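Local coordinates for XPF endonuclease (Aeropyrum pernix, PDB 2BGW), which is a structure-specific DNA endonuclease with a bound magnesium ion, and probably cuts damaged or branched DNA during nucleotide excision repair, at residues D155-Q160 with T174-L179; Q165-I170 with R187-S192. One frame throughout, in Å; residues are numbered along the deposited sequence.

Contact 1: residues D155-Q160 with T174-L179; sequences DVREWQ and TAERIL. With nucleotides of chain C.
Leu179 lays its CD1 methyl against Gln160 and, with Arg157, supplies most of the surface buried between 155-160 and 174-179. The Leu179 and Gln160 side chains meet at about a right angle: CD1 of Leu179 lies 3.9 Å from CB of Gln160 and also touches OE1. With CG anti to the carbonyl carbon (chi1 -64°) and the chain extended, Gln160 keeps CB against the leucine methyl while its amide runs on to the second subunit, where NE2 makes weak hydrogen bonds to the carbonyls of Thr216 and Ile213. Glutamine suits this place, apolar along its stem and polar at its end. Arg157 leaves with CG anti to the backbone N (chi1 178°) and bends at chi3, which brings its NH2 against CG of Glu176 at 3.4 Å. The guanidinium and carboxylate planes are only 8° apart, but the salt bridge is long, NH2 of Arg157 lying 3.8 Å from OE2 of Glu176. The main partner of this arginine is Asp47, so one cation probably offsets two acids and links these helices to the nuclease domain. The N-terminal end of helix 172-182 meets the DNA, with Arg177 reaching back beside it. NH2 of Arg177 makes a weak hydrogen bond of 3.0 Å to OP1 of DC12 of chain C, and NH1 another weak one to the carbonyl of Glu200. An alanine here would probably leave the DC12 phosphate without this positive charge and the Glu200 carbonyl without this donor. Thr174 N is placed to donate to OP1 of DT13 of chain C, a doubtful bond because that oxygen sits too close to a neighbour. Two helices joined by a short hairpin, the second presenting its N-terminal turn to the DNA backbone, are the helix-hairpin-helix motif of DNA-binding proteins.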
loop_
_atom_site.group_PDB
_atom_site.type_symbol
_atom_site.label_atom_id
_atom_site.label_comp_id
_atom_site.label_asym_id
_atom_site.label_seq_id
_atom_site.Cartn_x
_atom_site.Cartn_y
_atom_site.Cartn_z
ATOM N N ASP A 155 15.579 1.439 -4.732
ATOM C CA ASP A 155 14.683 2.075 -5.681
ATOM C C ASP A 155 14.868 1.405 -7.018
ATOM O O ASP A 155 13.885 1.166 -7.721
ATOM C CB ASP A 155 15.078 3.527 -5.826
ATOM C CG ASP A 155 16.580 3.684 -5.963
ATOM O OD1 ASP A 155 17.307 2.711 -5.617
ATOM O OD2 ASP A 155 17.042 4.753 -6.419
ATOM N N VAL A 156 16.115 1.075 -7.364
ATOM C CA VAL A 156 16.391 0.440 -8.645
ATOM C C VAL A 156 15.697 -0.906 -8.759
ATOM O O VAL A 156 15.075 -1.210 -9.781
ATOM C CB VAL A 156 17.870 0.287 -8.917
ATOM C CG1 VAL A 156 18.068 -0.614 -10.095
ATOM C CG2 VAL A 156 18.502 1.638 -9.181
ATOM N N ARG A 157 15.750 -1.694 -7.703
ATOM C CA ARG A 157 14.979 -2.925 -7.677
ATOM C C ARG A 157 13.470 -2.672 -7.815
ATOM O O ARG A 157 12.768 -3.451 -8.460
ATOM C CB ARG A 157 15.273 -3.726 -6.415
ATOM C CG ARG A 157 14.464 -4.990 -6.330
ATOM C CD ARG A 157 14.829 -5.860 -5.126
ATOM N NE ARG A 157 13.631 -6.521 -4.603
ATOM C CZ ARG A 157 13.341 -7.808 -4.786
ATOM N NH1 ARG A 157 14.172 -8.598 -5.471
ATOM N NH2 ARG A 157 12.217 -8.312 -4.282
ATOM N N GLU A 158 12.974 -1.586 -7.228
ATOM C CA GLU A 158 11.546 -1.321 -7.254
ATOM C C GLU A 158 11.060 -1.102 -8.677
ATOM O O GLU A 158 10.043 -1.649 -9.096
ATOM C CB GLU A 158 11.178 -0.146 -6.338
ATOM C CG GLU A 158 11.302 -0.482 -4.833
ATOM C CD GLU A 158 10.705 -1.849 -4.442
ATOM O OE1 GLU A 158 9.478 -2.060 -4.647
ATOM O OE2 GLU A 158 11.466 -2.716 -3.928
ATOM N N TRP A 159 11.821 -0.307 -9.419
ATOM C CA TRP A 159 11.562 -0.071 -10.819
ATOM C C TRP A 159 11.765 -1.333 -11.621
ATOM O O TRP A 159 11.015 -1.598 -12.547
ATOM C CB TRP A 159 12.535 0.936 -11.322
ATOM C CG TRP A 159 12.233 2.313 -10.967
ATOM C CD1 TRP A 159 12.846 3.055 -10.026
ATOM C CD2 TRP A 159 11.281 3.162 -11.590
ATOM N NE1 TRP A 159 12.335 4.326 -9.999
ATOM C CE2 TRP A 159 11.378 4.424 -10.966
ATOM C CE3 TRP A 159 10.349 2.980 -12.615
ATOM C CZ2 TRP A 159 10.585 5.505 -11.330
ATOM C CZ3 TRP A 159 9.557 4.047 -12.977
ATOM C CH2 TRP A 159 9.676 5.301 -12.331
ATOM N N GLN A 160 12.771 -2.128 -11.289
ATOM C CA GLN A 160 12.916 -3.394 -12.007
ATOM C C GLN A 160 11.647 -4.216 -11.877
ATOM O O GLN A 160 11.206 -4.871 -12.830
ATOM C CB GLN A 160 14.125 -4.185 -11.517
ATOM C CG GLN A 160 15.436 -3.479 -11.779
ATOM C CD GLN A 160 16.580 -4.075 -11.007
ATOM O OE1 GLN A 160 16.389 -4.842 -10.050
ATOM N NE2 GLN A 160 17.795 -3.737 -11.421
ATOM N N THR A 174 5.517 -13.175 -9.262
ATOM C CA THR A 174 6.222 -13.587 -10.450
ATOM C C THR A 174 7.353 -12.613 -10.790
ATOM O O THR A 174 8.463 -13.048 -11.132
ATOM C CB THR A 174 5.242 -13.731 -11.583
ATOM O OG1 THR A 174 4.413 -14.859 -11.297
ATOM C CG2 THR A 174 5.949 -13.961 -12.879
ATOM N N ALA A 175 7.091 -11.307 -10.667
ATOM C CA ALA A 175 8.111 -10.321 -10.950
ATOM C C ALA A 175 9.296 -10.602 -10.070
ATOM O O ALA A 175 10.424 -10.577 -10.538
ATOM C CB ALA A 175 7.600 -8.938 -10.723
ATOM N N GLU A 176 9.048 -10.903 -8.801
ATOM C CA GLU A 176 10.126 -11.227 -7.868
ATOM C C GLU A 176 10.926 -12.445 -8.308
ATOM O O GLU A 176 12.140 -12.386 -8.453
ATOM C CB GLU A 176 9.576 -11.442 -6.459
ATOM C CG GLU A 176 9.773 -10.254 -5.550
ATOM C CD GLU A 176 8.605 -10.041 -4.588
ATOM O OE1 GLU A 176 7.821 -11.000 -4.318
ATOM O OE2 GLU A 176 8.489 -8.887 -4.095
ATOM N N ARG A 177 10.215 -13.545 -8.524
ATOM C CA ARG A 177 10.798 -14.783 -9.021
ATOM C C ARG A 177 11.606 -14.574 -10.305
ATOM O O ARG A 177 12.673 -15.162 -10.472
ATOM C CB ARG A 177 9.693 -15.819 -9.244
ATOM C CG ARG A 177 9.017 -16.303 -7.951
ATOM C CD ARG A 177 7.924 -17.335 -8.221
ATOM N NE ARG A 177 7.342 -17.804 -6.964
ATOM C CZ ARG A 177 6.097 -18.275 -6.826
ATOM N NH1 ARG A 177 5.267 -18.352 -7.864
ATOM N NH2 ARG A 177 5.666 -18.666 -5.637
ATOM N N ILE A 178 11.109 -13.730 -11.201
ATOM C CA ILE A 178 11.814 -13.478 -12.437
ATOM C C ILE A 178 13.160 -12.849 -12.121
ATOM O O ILE A 178 14.163 -13.164 -12.744
ATOM C CB ILE A 178 10.976 -12.650 -13.418
ATOM C CG1 ILE A 178 9.886 -13.527 -14.019
ATOM C CG2 ILE A 178 11.825 -12.042 -14.543
ATOM C CD1 ILE A 178 8.792 -12.718 -14.675
ATOM N N LEU A 179 13.213 -12.000 -11.121
ATOM C CA LEU A 179 14.493 -11.434 -10.791
ATOM C C LEU A 179 15.475 -12.389 -10.130
ATOM O O LEU A 179 16.674 -12.270 -10.346
ATOM C CB LEU A 179 14.322 -10.184 -9.948
ATOM C CG LEU A 179 14.247 -8.943 -10.817
ATOM C CD1 LEU A 179 14.775 -7.726 -10.040
ATOM C CD2 LEU A 179 15.108 -9.194 -12.044
ATOM P P DT C 13 1.624 -12.734 -9.658
ATOM O OP1 DT C 13 2.887 -12.533 -10.413
ATOM O OP2 DT C 13 1.517 -12.096 -8.331
ATOM O "O5'" DT C 13 0.334 -12.332 -10.527
ATOM C "C5'" DT C 13 0.059 -12.884 -11.823
ATOM C "C4'" DT C 13 -1.193 -12.262 -12.440
ATOM O "O4'" DT C 13 -2.398 -12.435 -11.623
ATOM C "C3'" DT C 13 -1.102 -10.766 -12.679
ATOM O "O3'" DT C 13 -1.726 -10.563 -13.922
ATOM C "C2'" DT C 13 -1.836 -10.157 -11.463
ATOM C "C1'" DT C 13 -2.939 -11.180 -11.187
ATOM N N1 DT C 13 -3.471 -11.444 -9.772
ATOM C C2 DT C 13 -4.838 -11.548 -9.531
ATOM O O2 DT C 13 -5.702 -11.394 -10.365
ATOM N N3 DT C 13 -5.219 -11.832 -8.251
ATOM C C4 DT C 13 -4.403 -12.058 -7.174
ATOM O O4 DT C 13 -4.872 -12.321 -6.064
ATOM C C5 DT C 13 -2.988 -11.941 -7.451
ATOM C C7 DT C 13 -2.012 -11.829 -6.322
ATOM C C6 DT C 13 -2.606 -11.657 -8.717
ATOM P P DC C 12 1.444 -17.492 -5.206
ATOM O OP1 DC C 12 2.889 -17.579 -5.554
ATOM O OP2 DC C 12 0.919 -16.542 -4.176
ATOM O "O5'" DC C 12 0.665 -17.366 -6.590
ATOM C "C5'" DC C 12 1.403 -16.819 -7.636
ATOM C "C4'" DC C 12 0.462 -16.259 -8.674
ATOM O "O4'" DC C 12 -0.894 -16.735 -8.474
ATOM C "C3'" DC C 12 0.361 -14.752 -8.647
ATOM O "O3'" DC C 12 1.353 -14.291 -9.522
ATOM C "C2'" DC C 12 -1.035 -14.473 -9.197
ATOM C "C1'" DC C 12 -1.802 -15.762 -8.959
ATOM N N1 DC C 12 -2.908 -15.768 -7.965
ATOM C C2 DC C 12 -4.200 -15.490 -8.398
ATOM O O2 DC C 12 -4.351 -15.195 -9.584
ATOM N N3 DC C 12 -5.226 -15.547 -7.501
ATOM C C4 DC C 12 -4.967 -15.880 -6.222
ATOM N N4 DC C 12 -5.979 -15.936 -5.348
ATOM C C5 DC C 12 -3.642 -16.162 -5.762
ATOM C C6 DC C 12 -2.656 -16.096 -6.663
#

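Contact 2: residues Q165-I170 with R187-S192. With nucleotides of chain C.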
loop_
_atom_site.group_PDB
_atom_site.type_symbol
_atom_site.label_atom_id
_atom_site.label_comp_id
_atom_site.label_asym_id
_atom_site.label_seq_id
_atom_site.Cartn_x
_atom_site.Cartn_y
_atom_site.Cartn_z
ATOM N N GLN A 165 6.133 -5.899 -13.754
ATOM C CA GLN A 165 4.664 -5.977 -13.443
ATOM C C GLN A 165 3.758 -5.492 -14.595
ATOM O O GLN A 165 2.611 -5.950 -14.759
ATOM C CB GLN A 165 4.307 -5.200 -12.168
ATOM C CG GLN A 165 4.097 -6.016 -10.857
ATOM C CD GLN A 165 5.033 -5.515 -9.704
ATOM O OE1 GLN A 165 4.766 -4.496 -9.062
ATOM N NE2 GLN A 165 6.151 -6.225 -9.483
ATOM N N SER A 166 4.295 -4.578 -15.395
ATOM C CA SER A 166 3.571 -4.027 -16.517
ATOM C C SER A 166 3.269 -5.052 -17.618
ATOM O O SER A 166 2.471 -4.791 -18.497
ATOM C CB SER A 166 4.305 -2.804 -17.077
ATOM O OG SER A 166 5.523 -3.174 -17.711
ATOM N N PHE A 167 3.898 -6.218 -17.570
ATOM C CA PHE A 167 3.601 -7.278 -18.523
ATOM C C PHE A 167 2.320 -8.000 -18.146
ATOM O O PHE A 167 1.965 -8.097 -16.952
ATOM C CB PHE A 167 4.739 -8.290 -18.577
ATOM C CG PHE A 167 5.907 -7.868 -19.449
ATOM C CD1 PHE A 167 6.808 -6.876 -19.025
ATOM C CD2 PHE A 167 6.128 -8.482 -20.681
ATOM C CE1 PHE A 167 7.892 -6.490 -19.819
ATOM C CE2 PHE A 167 7.219 -8.112 -21.488
ATOM C CZ PHE A 167 8.096 -7.117 -21.052
ATOM N N PRO A 168 1.606 -8.514 -19.161
ATOM C CA PRO A 168 0.452 -9.355 -18.903
ATOM C C PRO A 168 0.949 -10.616 -18.219
ATOM O O PRO A 168 2.070 -11.010 -18.478
ATOM C CB PRO A 168 -0.041 -9.685 -20.306
ATOM C CG PRO A 168 0.514 -8.604 -21.162
ATOM C CD PRO A 168 1.837 -8.349 -20.606
ATOM N N GLY A 169 0.145 -11.224 -17.351
ATOM C CA GLY A 169 0.545 -12.431 -16.635
ATOM C C GLY A 169 1.557 -12.172 -15.528
ATOM O O GLY A 169 1.628 -12.922 -14.558
ATOM N N ILE A 170 2.351 -11.117 -15.660
ATOM C CA ILE A 170 3.352 -10.813 -14.644
ATOM C C ILE A 170 2.849 -9.849 -13.541
ATOM O O ILE A 170 2.651 -8.630 -13.778
ATOM C CB ILE A 170 4.645 -10.281 -15.274
ATOM C CG1 ILE A 170 5.181 -11.298 -16.282
ATOM C CG2 ILE A 170 5.671 -9.979 -14.195
ATOM C CD1 ILE A 170 6.467 -10.842 -16.972
ATOM N N ARG A 187 18.991 -9.810 -19.023
ATOM C CA ARG A 187 19.076 -11.255 -19.166
ATOM C C ARG A 187 17.671 -11.851 -19.355
ATOM O O ARG A 187 17.481 -12.724 -20.203
ATOM C CB ARG A 187 19.829 -11.903 -17.988
ATOM N N PHE A 188 16.686 -11.354 -18.611
ATOM C CA PHE A 188 15.321 -11.885 -18.708
ATOM C C PHE A 188 14.675 -11.575 -20.044
ATOM O O PHE A 188 13.986 -12.426 -20.619
ATOM C CB PHE A 188 14.400 -11.354 -17.599
ATOM C CG PHE A 188 12.943 -11.671 -17.836
ATOM C CD1 PHE A 188 12.470 -12.982 -17.706
ATOM C CD2 PHE A 188 12.058 -10.675 -18.227
ATOM C CE1 PHE A 188 11.154 -13.298 -17.945
ATOM C CE2 PHE A 188 10.727 -10.983 -18.468
ATOM C CZ PHE A 188 10.277 -12.309 -18.331
ATOM N N PHE A 189 14.891 -10.343 -20.514
ATOM C CA PHE A 189 14.300 -9.836 -21.760
ATOM C C PHE A 189 14.895 -10.492 -22.995
ATOM O O PHE A 189 14.636 -10.076 -24.115
ATOM C CB PHE A 189 14.522 -8.336 -21.855
ATOM C CG PHE A 189 13.673 -7.541 -20.927
ATOM C CD1 PHE A 189 12.451 -8.026 -20.493
ATOM C CD2 PHE A 189 14.072 -6.285 -20.516
ATOM C CE1 PHE A 189 11.658 -7.295 -19.663
ATOM C CE2 PHE A 189 13.264 -5.534 -19.682
ATOM C CZ PHE A 189 12.054 -6.053 -19.255
ATOM N N THR A 190 15.663 -11.547 -22.777
ATOM C CA THR A 190 16.544 -12.084 -23.775
ATOM C C THR A 190 16.383 -13.573 -23.803
ATOM O O THR A 190 16.812 -14.223 -24.747
ATOM C CB THR A 190 17.982 -11.654 -23.454
ATOM O OG1 THR A 190 18.437 -10.797 -24.499
ATOM C CG2 THR A 190 18.938 -12.820 -23.250
ATOM N N ALA A 191 15.735 -14.117 -22.781
ATOM C CA ALA A 191 15.529 -15.559 -22.729
ATOM C C ALA A 191 14.498 -16.044 -23.741
ATOM O O ALA A 191 13.852 -15.253 -24.455
ATOM C CB ALA A 191 15.146 -15.987 -21.344
ATOM N N SER A 192 14.353 -17.359 -23.793
ATOM C CA SER A 192 13.499 -17.994 -24.780
ATOM C C SER A 192 12.198 -18.472 -24.133
ATOM O O SER A 192 12.204 -18.837 -22.941
ATOM C CB SER A 192 14.238 -19.202 -25.365
ATOM O OG SER A 192 14.580 -20.106 -24.316
ATOM P P DG C 14 -1.585 -9.197 -14.749
ATOM O OP1 DG C 14 -1.973 -9.510 -16.143
ATOM O OP2 DG C 14 -0.277 -8.497 -14.510
ATOM O "O5'" DG C 14 -2.817 -8.408 -14.133
ATOM C "C5'" DG C 14 -4.088 -9.040 -14.175
ATOM C "C4'" DG C 14 -5.161 -8.135 -13.603
ATOM O "O4'" DG C 14 -5.325 -8.452 -12.190
ATOM C "C3'" DG C 14 -4.885 -6.640 -13.677
ATOM O "O3'" DG C 14 -6.131 -6.015 -13.988
ATOM C "C2'" DG C 14 -4.318 -6.321 -12.277
ATOM C "C1'" DG C 14 -5.144 -7.275 -11.409
ATOM N N9 DG C 14 -4.654 -7.675 -10.080
ATOM C C8 DG C 14 -3.373 -7.679 -9.599
ATOM N N7 DG C 14 -3.279 -8.089 -8.357
ATOM C C5 DG C 14 -4.579 -8.383 -7.984
ATOM C C6 DG C 14 -5.115 -8.867 -6.754
ATOM O O6 DG C 14 -4.549 -9.155 -5.686
ATOM N N1 DG C 14 -6.493 -9.020 -6.788
ATOM C C2 DG C 14 -7.261 -8.742 -7.870
ATOM N N2 DG C 14 -8.557 -8.978 -7.668
ATOM N N3 DG C 14 -6.794 -8.287 -9.031
ATOM C C4 DG C 14 -5.439 -8.129 -9.029
ATOM P P DT C 13 1.624 -12.734 -9.658
ATOM O OP1 DT C 13 2.887 -12.533 -10.413
ATOM O OP2 DT C 13 1.517 -12.096 -8.331
ATOM O "O5'" DT C 13 0.334 -12.332 -10.527
ATOM C "C5'" DT C 13 0.059 -12.884 -11.823
ATOM C "C4'" DT C 13 -1.193 -12.262 -12.440
ATOM O "O4'" DT C 13 -2.398 -12.435 -11.623
ATOM C "C3'" DT C 13 -1.102 -10.766 -12.679
ATOM O "O3'" DT C 13 -1.726 -10.563 -13.922
ATOM C "C2'" DT C 13 -1.836 -10.157 -11.463
ATOM C "C1'" DT C 13 -2.939 -11.180 -11.187
ATOM N N1 DT C 13 -3.471 -11.444 -9.772
ATOM C C2 DT C 13 -4.838 -11.548 -9.531
ATOM O O2 DT C 13 -5.702 -11.394 -10.365
ATOM N N3 DT C 13 -5.219 -11.832 -8.251
ATOM C C4 DT C 13 -4.403 -12.058 -7.174
ATOM O O4 DT C 13 -4.872 -12.321 -6.064
ATOM C C5 DT C 13 -2.988 -11.941 -7.451
ATOM C C7 DT C 13 -2.012 -11.829 -6.322
ATOM C C6 DT C 13 -2.606 -11.657 -8.717
#
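Phe167 and Phe189 bring their rings together at one end, CZ of Phe167 lying 3.8 Å from CE1 of Phe189. The planes are inclined by 27°, near parallel, but the rings are slid so far apart that they barely overlap, with centroids 5.9 Å from each other. Phe189 holds CG anti to its carbonyl carbon (chi1 -73°), which carries its ring back towards the hairpin although CB does not head there; it also stacks on Phe189 of the second subunit. A flat, apolar ring suits this place, where one residue must pack within its own chain and against its twin. The segment 165-170 contains the hairpin of a helix-hairpin-helix motif, with Pro168, Gly169 and Ile170 at its turn. There Gly169 adopts a positive phi (74°), easy for a residue without a side chain, and its N donates a 3.0 Å hydrogen bond to OP1 of DG14 of chain C. Ile170 turns inward instead: its CD1 methyl meets CZ of Phe188 at 4.3 Å, a loose apolar touch approached obliquely to the ring. Phe188 itself receives CE1 of Phe189 at its edge, in the ring plane, and stands edge-to-face with Phe182.

Overall arrangement
The two contacts alternate along the chain: 155-160, then 165-170, 174-179 and finally 187-192. Their centres lie 11 Å apart, and both belong to the helical C-terminal part of the chain, where helix 155-165, the hairpin, helix 172-182 and the short helix 185-188 follow one another. Contact 1 joins the first two helices on the side nearer the nuclease domain, whereas contact 2 ties the hairpin to the end of helix 185-188, farther from the chain's centre. Ile178 bridges them, packing on both Ile170 and Phe188. Both contacts also touch the second subunit, so the same helical unit packs against that subunit and presents residues to successive phosphates of DNA chain C.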